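Local coordinates for penicillin-binding protein (Bacillus halodurans, PDB 3TG9) that probably binds penicillin and related beta-lactams through an active-site serine, as a member of the serine beta-lactamase family, at residues B[115-125]-B[214-222]; B[129-137]-B[155-165]. All blocks are in the same frame, centred on the assembly; numbering follows the deposited sequence.

Interaction 1 of 2, residues B[115-125]-B[214-222]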
# COMPACT_ATOMS: atom_id res chain seq x y z
N PHE B 115 9.67 4.92 -13.24
CA PHE B 115 8.28 4.45 -13.17
C PHE B 115 7.53 5.10 -12.00
O PHE B 115 6.43 5.65 -12.17
CB PHE B 115 8.23 2.91 -13.08
CG PHE B 115 6.91 2.31 -13.50
CD1 PHE B 115 6.51 2.32 -14.83
CD2 PHE B 115 6.06 1.73 -12.56
CE1 PHE B 115 5.29 1.76 -15.22
CE2 PHE B 115 4.85 1.17 -12.95
CZ PHE B 115 4.46 1.19 -14.28
N GLU B 116 8.13 5.07 -10.82
CA GLU B 116 7.46 5.63 -9.66
C GLU B 116 7.04 7.08 -9.87
O GLU B 116 5.94 7.48 -9.47
CB GLU B 116 8.30 5.50 -8.38
CG GLU B 116 7.49 5.77 -7.11
CD GLU B 116 8.22 5.41 -5.84
OE1 GLU B 116 9.33 4.85 -5.91
OE2 GLU B 116 7.67 5.68 -4.74
N ASP B 117 7.89 7.87 -10.53
CA ASP B 117 7.62 9.30 -10.69
C ASP B 117 6.36 9.62 -11.50
O ASP B 117 5.89 10.77 -11.52
CB ASP B 117 8.82 10.00 -11.32
CG ASP B 117 8.72 11.51 -11.25
OD1 ASP B 117 8.63 12.04 -10.12
OD2 ASP B 117 8.72 12.16 -12.32
N LEU B 118 5.82 8.61 -12.17
CA LEU B 118 4.58 8.76 -12.94
C LEU B 118 3.40 9.00 -12.03
O LEU B 118 2.40 9.62 -12.41
CB LEU B 118 4.32 7.50 -13.77
CG LEU B 118 5.10 7.29 -15.07
CD1 LEU B 118 6.59 7.31 -14.83
CD2 LEU B 118 4.67 5.99 -15.71
N TRP B 119 3.50 8.48 -10.81
CA TRP B 119 2.38 8.51 -9.88
C TRP B 119 2.54 9.59 -8.83
O TRP B 119 1.85 9.59 -7.82
CB TRP B 119 2.27 7.15 -9.20
CG TRP B 119 2.54 6.08 -10.14
CD1 TRP B 119 3.44 5.07 -9.99
CD2 TRP B 119 1.94 5.90 -11.43
NE1 TRP B 119 3.43 4.26 -11.10
CE2 TRP B 119 2.52 4.75 -12.00
CE3 TRP B 119 0.96 6.59 -12.15
CZ2 TRP B 119 2.16 4.27 -13.26
CZ3 TRP B 119 0.60 6.12 -13.40
CH2 TRP B 119 1.20 4.97 -13.94
N LYS B 120 3.45 10.52 -9.09
CA LYS B 120 3.71 11.61 -8.16
C LYS B 120 2.49 12.52 -8.01
O LYS B 120 2.21 13.02 -6.92
CB LYS B 120 4.92 12.42 -8.62
CG LYS B 120 5.44 13.37 -7.56
CD LYS B 120 6.35 14.43 -8.16
CE LYS B 120 6.79 15.44 -7.09
NZ LYS B 120 5.63 15.99 -6.31
N ASP B 121 1.77 12.73 -9.11
CA ASP B 121 0.63 13.64 -9.14
C ASP B 121 -0.67 12.89 -9.43
O ASP B 121 -1.75 13.34 -9.06
CB ASP B 121 0.84 14.71 -10.21
CG ASP B 121 1.86 15.76 -9.79
OD1 ASP B 121 1.92 16.08 -8.58
OD2 ASP B 121 2.59 16.26 -10.67
N VAL B 122 -0.54 11.75 -10.10
CA VAL B 122 -1.67 10.88 -10.37
C VAL B 122 -1.66 9.71 -9.38
O VAL B 122 -0.70 8.95 -9.33
CB VAL B 122 -1.57 10.30 -11.80
CG1 VAL B 122 -2.72 9.32 -12.07
CG2 VAL B 122 -1.53 11.42 -12.84
N PRO B 123 -2.72 9.58 -8.57
CA PRO B 123 -2.77 8.50 -7.58
C PRO B 123 -2.81 7.13 -8.26
O PRO B 123 -3.76 6.86 -9.00
CB PRO B 123 -4.09 8.76 -6.84
CG PRO B 123 -4.40 10.20 -7.09
CD PRO B 123 -3.88 10.48 -8.47
N MET B 124 -1.82 6.29 -8.00
CA MET B 124 -1.79 4.99 -8.67
C MET B 124 -2.95 4.08 -8.25
O MET B 124 -3.33 3.16 -8.98
CB MET B 124 -0.42 4.28 -8.55
CG MET B 124 0.30 4.42 -7.21
SD MET B 124 -0.62 3.77 -5.81
CE MET B 124 -0.86 2.05 -6.26
N TYR B 125 -3.53 4.37 -7.08
CA TYR B 125 -4.69 3.64 -6.60
C TYR B 125 -6.00 4.11 -7.25
O TYR B 125 -7.08 3.66 -6.88
CB TYR B 125 -4.81 3.72 -5.07
CG TYR B 125 -4.73 5.13 -4.50
CD1 TYR B 125 -5.83 5.97 -4.51
CD2 TYR B 125 -3.54 5.60 -3.95
CE1 TYR B 125 -5.74 7.25 -3.98
CE2 TYR B 125 -3.45 6.87 -3.42
CZ TYR B 125 -4.55 7.69 -3.44
OH TYR B 125 -4.44 8.95 -2.91
N LYS B 214 11.74 -0.39 0.95
CA LYS B 214 10.32 -0.11 1.04
C LYS B 214 9.61 -1.04 0.09
O LYS B 214 10.24 -1.63 -0.79
CB LYS B 214 10.02 1.36 0.71
CG LYS B 214 10.15 1.74 -0.75
CD LYS B 214 9.87 3.23 -0.95
CE LYS B 214 9.87 3.61 -2.43
NZ LYS B 214 9.46 5.04 -2.62
N THR B 215 8.31 -1.24 0.28
CA THR B 215 7.55 -2.06 -0.65
C THR B 215 7.01 -1.21 -1.80
O THR B 215 7.00 0.01 -1.72
CB THR B 215 6.42 -2.84 0.07
OG1 THR B 215 5.57 -1.92 0.78
CG2 THR B 215 7.03 -3.82 1.06
N ASN B 216 6.58 -1.86 -2.88
CA ASN B 216 6.25 -1.16 -4.11
C ASN B 216 4.78 -0.75 -4.23
O ASN B 216 4.31 -0.44 -5.33
CB ASN B 216 6.67 -2.00 -5.32
CG ASN B 216 5.97 -3.34 -5.36
OD1 ASN B 216 5.21 -3.68 -4.46
ND2 ASN B 216 6.23 -4.10 -6.41
N LEU B 217 4.08 -0.73 -3.10
CA LEU B 217 2.64 -0.47 -3.05
C LEU B 217 2.22 0.83 -3.71
O LEU B 217 1.11 0.94 -4.21
CB LEU B 217 2.17 -0.40 -1.60
CG LEU B 217 1.80 -1.65 -0.83
CD1 LEU B 217 2.90 -2.69 -0.85
CD2 LEU B 217 1.48 -1.24 0.61
N TYR B 218 3.09 1.84 -3.67
CA TYR B 218 2.77 3.13 -4.24
C TYR B 218 3.60 3.43 -5.48
O TYR B 218 3.66 4.58 -5.92
CB TYR B 218 2.96 4.24 -3.19
CG TYR B 218 2.27 3.95 -1.88
CD1 TYR B 218 0.88 3.99 -1.79
CD2 TYR B 218 2.99 3.62 -0.74
CE1 TYR B 218 0.24 3.71 -0.60
CE2 TYR B 218 2.36 3.35 0.46
CZ TYR B 218 0.98 3.40 0.52
OH TYR B 218 0.33 3.14 1.70
N SER B 219 4.22 2.39 -6.04
CA SER B 219 5.12 2.54 -7.17
C SER B 219 4.57 1.98 -8.48
O SER B 219 5.13 2.24 -9.55
CB SER B 219 6.46 1.86 -6.88
OG SER B 219 7.03 2.35 -5.69
N LEU B 220 3.51 1.18 -8.39
CA LEU B 220 2.89 0.57 -9.58
C LEU B 220 1.40 0.90 -9.62
O LEU B 220 0.84 1.28 -8.60
CB LEU B 220 3.05 -0.96 -9.53
CG LEU B 220 4.38 -1.61 -9.91
CD1 LEU B 220 5.52 -1.18 -9.01
CD2 LEU B 220 4.22 -3.12 -9.89
N PRO B 221 0.77 0.77 -10.79
CA PRO B 221 -0.70 0.84 -10.80
C PRO B 221 -1.25 -0.16 -9.78
O PRO B 221 -0.67 -1.25 -9.60
CB PRO B 221 -1.06 0.44 -12.22
CG PRO B 221 0.14 0.83 -13.04
CD PRO B 221 1.32 0.58 -12.15
N VAL B 222 -2.34 0.19 -9.12
CA VAL B 222 -2.80 -0.57 -7.98
C VAL B 222 -3.11 -2.01 -8.37
O VAL B 222 -3.03 -2.92 -7.55
CB VAL B 222 -4.03 0.09 -7.32
CG1 VAL B 222 -5.14 0.27 -8.33
CG2 VAL B 222 -4.51 -0.72 -6.10
O HOH W 1 5.32 6.76 -4.96

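Interaction 2 of 2, residues B[129-137]-B[155-165]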
# COMPACT_ATOMS: atom_id res chain seq x y z
N ARG B 129 -9.05 0.66 -13.87
CA ARG B 129 -9.54 0.17 -15.15
C ARG B 129 -8.57 0.63 -16.21
O ARG B 129 -7.88 1.63 -16.03
CB ARG B 129 -10.93 0.72 -15.45
CG ARG B 129 -11.98 0.45 -14.39
CD ARG B 129 -12.26 -1.04 -14.24
NE ARG B 129 -12.23 -1.74 -15.53
CZ ARG B 129 -13.24 -1.78 -16.39
NH1 ARG B 129 -14.38 -1.15 -16.12
NH2 ARG B 129 -13.11 -2.45 -17.53
N LEU B 130 -8.52 -0.09 -17.32
CA LEU B 130 -7.60 0.24 -18.39
C LEU B 130 -7.86 1.64 -18.93
O LEU B 130 -6.93 2.35 -19.31
CB LEU B 130 -7.68 -0.80 -19.50
CG LEU B 130 -7.31 -2.23 -19.12
CD1 LEU B 130 -7.17 -3.08 -20.35
CD2 LEU B 130 -6.03 -2.26 -18.32
N LYS B 131 -9.13 2.05 -18.96
CA LYS B 131 -9.45 3.38 -19.46
C LYS B 131 -8.81 4.48 -18.63
O LYS B 131 -8.62 5.59 -19.12
CB LYS B 131 -10.97 3.58 -19.58
CG LYS B 131 -11.82 2.58 -18.82
CD LYS B 131 -12.18 3.08 -17.44
CE LYS B 131 -12.79 4.47 -17.50
NZ LYS B 131 -13.94 4.51 -18.45
N ASP B 132 -8.46 4.17 -17.39
CA ASP B 132 -7.86 5.17 -16.51
C ASP B 132 -6.49 5.60 -17.02
O ASP B 132 -5.98 6.65 -16.64
CB ASP B 132 -7.78 4.66 -15.07
CG ASP B 132 -9.15 4.42 -14.45
OD1 ASP B 132 -10.07 5.21 -14.74
OD2 ASP B 132 -9.30 3.45 -13.69
N PHE B 133 -5.89 4.79 -17.88
CA PHE B 133 -4.59 5.13 -18.45
C PHE B 133 -4.71 6.09 -19.64
O PHE B 133 -3.75 6.79 -19.96
CB PHE B 133 -3.84 3.87 -18.88
CG PHE B 133 -3.41 2.99 -17.72
CD1 PHE B 133 -2.08 2.95 -17.33
CD2 PHE B 133 -4.33 2.21 -17.05
CE1 PHE B 133 -1.67 2.14 -16.28
CE2 PHE B 133 -3.93 1.40 -15.99
CZ PHE B 133 -2.60 1.37 -15.60
N LEU B 134 -5.87 6.12 -20.28
CA LEU B 134 -6.05 6.89 -21.52
C LEU B 134 -5.59 8.36 -21.43
O LEU B 134 -4.84 8.82 -22.30
CB LEU B 134 -7.50 6.83 -22.00
CG LEU B 134 -7.86 5.60 -22.83
CD1 LEU B 134 -9.37 5.46 -22.92
CD2 LEU B 134 -7.20 5.66 -24.22
N PRO B 135 -6.05 9.08 -20.40
CA PRO B 135 -5.68 10.50 -20.29
C PRO B 135 -4.17 10.69 -20.24
O PRO B 135 -3.69 11.76 -20.62
CB PRO B 135 -6.29 10.92 -18.95
CG PRO B 135 -7.40 9.97 -18.72
CD PRO B 135 -6.93 8.66 -19.29
N LEU B 136 -3.43 9.67 -19.80
CA LEU B 136 -1.98 9.77 -19.63
C LEU B 136 -1.20 9.83 -20.94
O LEU B 136 0.01 10.08 -20.92
CB LEU B 136 -1.46 8.60 -18.79
CG LEU B 136 -2.04 8.41 -17.38
CD1 LEU B 136 -1.38 7.23 -16.68
CD2 LEU B 136 -1.89 9.69 -16.56
N PHE B 137 -1.87 9.61 -22.06
CA PHE B 137 -1.15 9.58 -23.34
C PHE B 137 -2.01 9.90 -24.57
O PHE B 137 -1.48 10.28 -25.62
CB PHE B 137 -0.46 8.23 -23.53
CG PHE B 137 -1.41 7.08 -23.72
CD1 PHE B 137 -1.75 6.64 -24.99
CD2 PHE B 137 -1.94 6.40 -22.62
CE1 PHE B 137 -2.62 5.56 -25.17
CE2 PHE B 137 -2.81 5.32 -22.79
CZ PHE B 137 -3.15 4.91 -24.07
N ALA B 155 1.70 1.91 -23.60
CA ALA B 155 0.37 2.41 -23.91
C ALA B 155 -0.24 1.58 -25.04
O ALA B 155 -1.44 1.33 -25.06
CB ALA B 155 0.42 3.89 -24.29
N GLY B 156 0.60 1.14 -25.97
CA GLY B 156 0.13 0.30 -27.06
C GLY B 156 -0.53 -0.98 -26.58
O GLY B 156 -1.44 -1.50 -27.23
N PHE B 157 -0.08 -1.50 -25.45
CA PHE B 157 -0.71 -2.71 -24.92
C PHE B 157 -1.89 -2.40 -24.02
O PHE B 157 -2.75 -3.26 -23.81
CB PHE B 157 0.32 -3.65 -24.27
CG PHE B 157 0.87 -4.66 -25.22
CD1 PHE B 157 1.68 -4.26 -26.28
CD2 PHE B 157 0.55 -6.00 -25.10
CE1 PHE B 157 2.18 -5.19 -27.19
CE2 PHE B 157 1.05 -6.94 -26.01
CZ PHE B 157 1.87 -6.53 -27.05
N ILE B 158 -1.95 -1.18 -23.50
CA ILE B 158 -3.18 -0.69 -22.88
C ILE B 158 -4.28 -0.64 -23.94
O ILE B 158 -5.39 -1.14 -23.72
CB ILE B 158 -3.03 0.73 -22.28
CG1 ILE B 158 -2.07 0.71 -21.10
CG2 ILE B 158 -4.39 1.26 -21.87
CD1 ILE B 158 -2.59 -0.09 -19.92
N LEU B 159 -3.97 -0.03 -25.09
CA LEU B 159 -4.93 0.07 -26.19
C LEU B 159 -5.46 -1.30 -26.61
O LEU B 159 -6.65 -1.47 -26.86
CB LEU B 159 -4.32 0.82 -27.38
CG LEU B 159 -3.99 2.30 -27.12
CD1 LEU B 159 -3.18 2.91 -28.26
CD2 LEU B 159 -5.25 3.10 -26.84
N LEU B 160 -4.56 -2.29 -26.70
CA LEU B 160 -4.99 -3.65 -27.00
C LEU B 160 -5.95 -4.18 -25.92
O LEU B 160 -6.94 -4.85 -26.23
CB LEU B 160 -3.78 -4.57 -27.16
CG LEU B 160 -2.96 -4.49 -28.46
CD1 LEU B 160 -1.71 -5.36 -28.37
CD2 LEU B 160 -3.78 -4.88 -29.69
N GLY B 161 -5.67 -3.87 -24.66
CA GLY B 161 -6.55 -4.28 -23.58
C GLY B 161 -7.94 -3.70 -23.73
O GLY B 161 -8.95 -4.37 -23.51
N LEU B 162 -8.00 -2.43 -24.12
CA LEU B 162 -9.26 -1.75 -24.37
C LEU B 162 -10.01 -2.39 -25.55
O LEU B 162 -11.24 -2.41 -25.57
CB LEU B 162 -9.03 -0.26 -24.60
CG LEU B 162 -8.65 0.44 -23.30
CD1 LEU B 162 -8.25 1.89 -23.52
CD2 LEU B 162 -9.79 0.34 -22.31
N VAL B 163 -9.27 -2.91 -26.52
CA VAL B 163 -9.90 -3.62 -27.62
C VAL B 163 -10.51 -4.93 -27.14
O VAL B 163 -11.64 -5.26 -27.48
CB VAL B 163 -8.92 -3.87 -28.78
CG1 VAL B 163 -9.53 -4.81 -29.80
CG2 VAL B 163 -8.52 -2.54 -29.43
N VAL B 164 -9.76 -5.66 -26.32
CA VAL B 164 -10.26 -6.91 -25.78
C VAL B 164 -11.56 -6.69 -25.03
O VAL B 164 -12.49 -7.49 -25.13
CB VAL B 164 -9.24 -7.59 -24.84
CG1 VAL B 164 -9.90 -8.71 -24.05
CG2 VAL B 164 -8.06 -8.12 -25.64
N GLU B 165 -11.63 -5.60 -24.27
CA GLU B 165 -12.81 -5.28 -23.48
C GLU B 165 -13.97 -4.90 -24.39
O GLU B 165 -15.10 -5.36 -24.21
CB GLU B 165 -12.51 -4.13 -22.51
CG GLU B 165 -11.59 -4.50 -21.37
CD GLU B 165 -11.41 -3.38 -20.36
OE1 GLU B 165 -11.67 -2.21 -20.68
OE2 GLU B 165 -10.98 -3.69 -19.22
O HOH W 2 -10.06 -2.93 -16.83

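Interaction 1 of 2, residues B[115-125]-B[214-222]
E116 and K214 reach for each other from opposite directions in the serine beta-lactamase fold. Here a loop between helices 93-98 and 155-168 packs on the end of strand 213-215 and the segment after it. Both side chains are extended beyond CG. K214 NZ lies 2.8 Å from E116 OE2 in a salt bridge, and it is met by the syn lone pair of that oxygen; the bond to OE1 is weak. A water also donates to E116 OE2 and to the carbonyl oxygen of Y218. The glutamate oxygen is thereby tied to both a side chain and a backbone.

F115 and W119 turn their edges to the backbone of S219. In F115, CG lies anti to the backbone N (chi1 -159°), which swings the ring so that F115 CD2 meets S219 O at 3.2 Å, near the ring plane. W119 NE1 gives S219 O a weak hydrogen bond of 3.1 Å, bent to 126° at the hydrogen. P221 meets both rings with its CD atom. P221 CD is 3.7 Å from F115 CE2, where the two side chains cross at about a right angle, and 3.9 Å from W119 CZ2. The indole is held between M124 CB on one face and L118 CB on the other.

M124 is bent at chi2 and chi3, which folds its CE back beside the carbonyl oxygens of L217 and L220. M124 CE is 3.9 Å from V222 CB, while SD approaches the edge of the Y218 ring. The tyrosine hydroxyls point elsewhere: Y125 OH bonds W119 O of the second subunit, and Y218 OH bonds L217 O of that subunit. The contact is therefore part of the interface between the two subunits. V222 N donates to M124 O over 3.1 Å, arriving 51° above the carbonyl plane.

Interaction 2 of 2, residues B[129-137]-B[155-165]
R129 and E165 form the polar end of this contact. R129 NH2 donates to E165 OE2 at 3.0 Å, a salt bridge. The carboxylate oxygen lies at the guanidinium edge, near its plane. The arginine nitrogen instead meets OE2 from above the carboxylate, 53° out of its plane. Bends at chi2 and chi3 of R129 bring the guanidinium round to the glutamate. A water accepts from R129 NE and donates to E165 OE2. F172 N also bonds OE2, so three donors reach this oxygen: R129 NH2, the water and F172 N. R129 N donates to D132 OD2, and R128 N bonds the same oxygen.

Two CH-pi contacts hold the aromatic side chains. A155 CB sits almost over the centre of the F137 ring, 3.5 Å from its centroid and 7° off the normal. L134 O lies over the opposite face, nearer the rim. I158 CD1 lies over a face of F133, 4.0 Å from the centroid.

These contacts dock a loop segment with helical backbone angles onto helix 155-168 of the serine beta-lactamase fold. This helix also packs on helix 58-70, where F157 touches K58 of a probable SxxK motif.

Aliphatic contacts lie between the salt bridge and F137. L130 drives CD1 against the backbone of G161, with L130 CD1 3.5 Å from G161 CA. The lack of a side chain at G161 permits this close approach. L130 CB also meets L162 CD2 at 3.7 Å. L134 and L162 reach toward each other tip to tip, with their CD1 atoms 3.8 Å apart. L159 and F137 slide past each other in opposite directions, and L159 CD2 comes to the ring edge, 3.9 Å from F137 CZ.

Overall arrangement
Interaction 2 is nested inside the chain loop closed by interaction 1. The order is 115-125, 129-137, 155-165, then 214-222. The contact centres are about 18 Å apart, but their edges touch. P221 packs on F133, and W119 and V122 pack on L136. The segments 115-125 and 129-137 belong to one long connection between helices 93-98 and 155-168. Interaction 1 fastens the first to the end of strand 213-215 and the segment that follows it, beside the second subunit. Interaction 2 fastens the other to helix 155-168, which no other chain touches here. The connection thus links the dimer-facing side to a helix packed near the probable SxxK site.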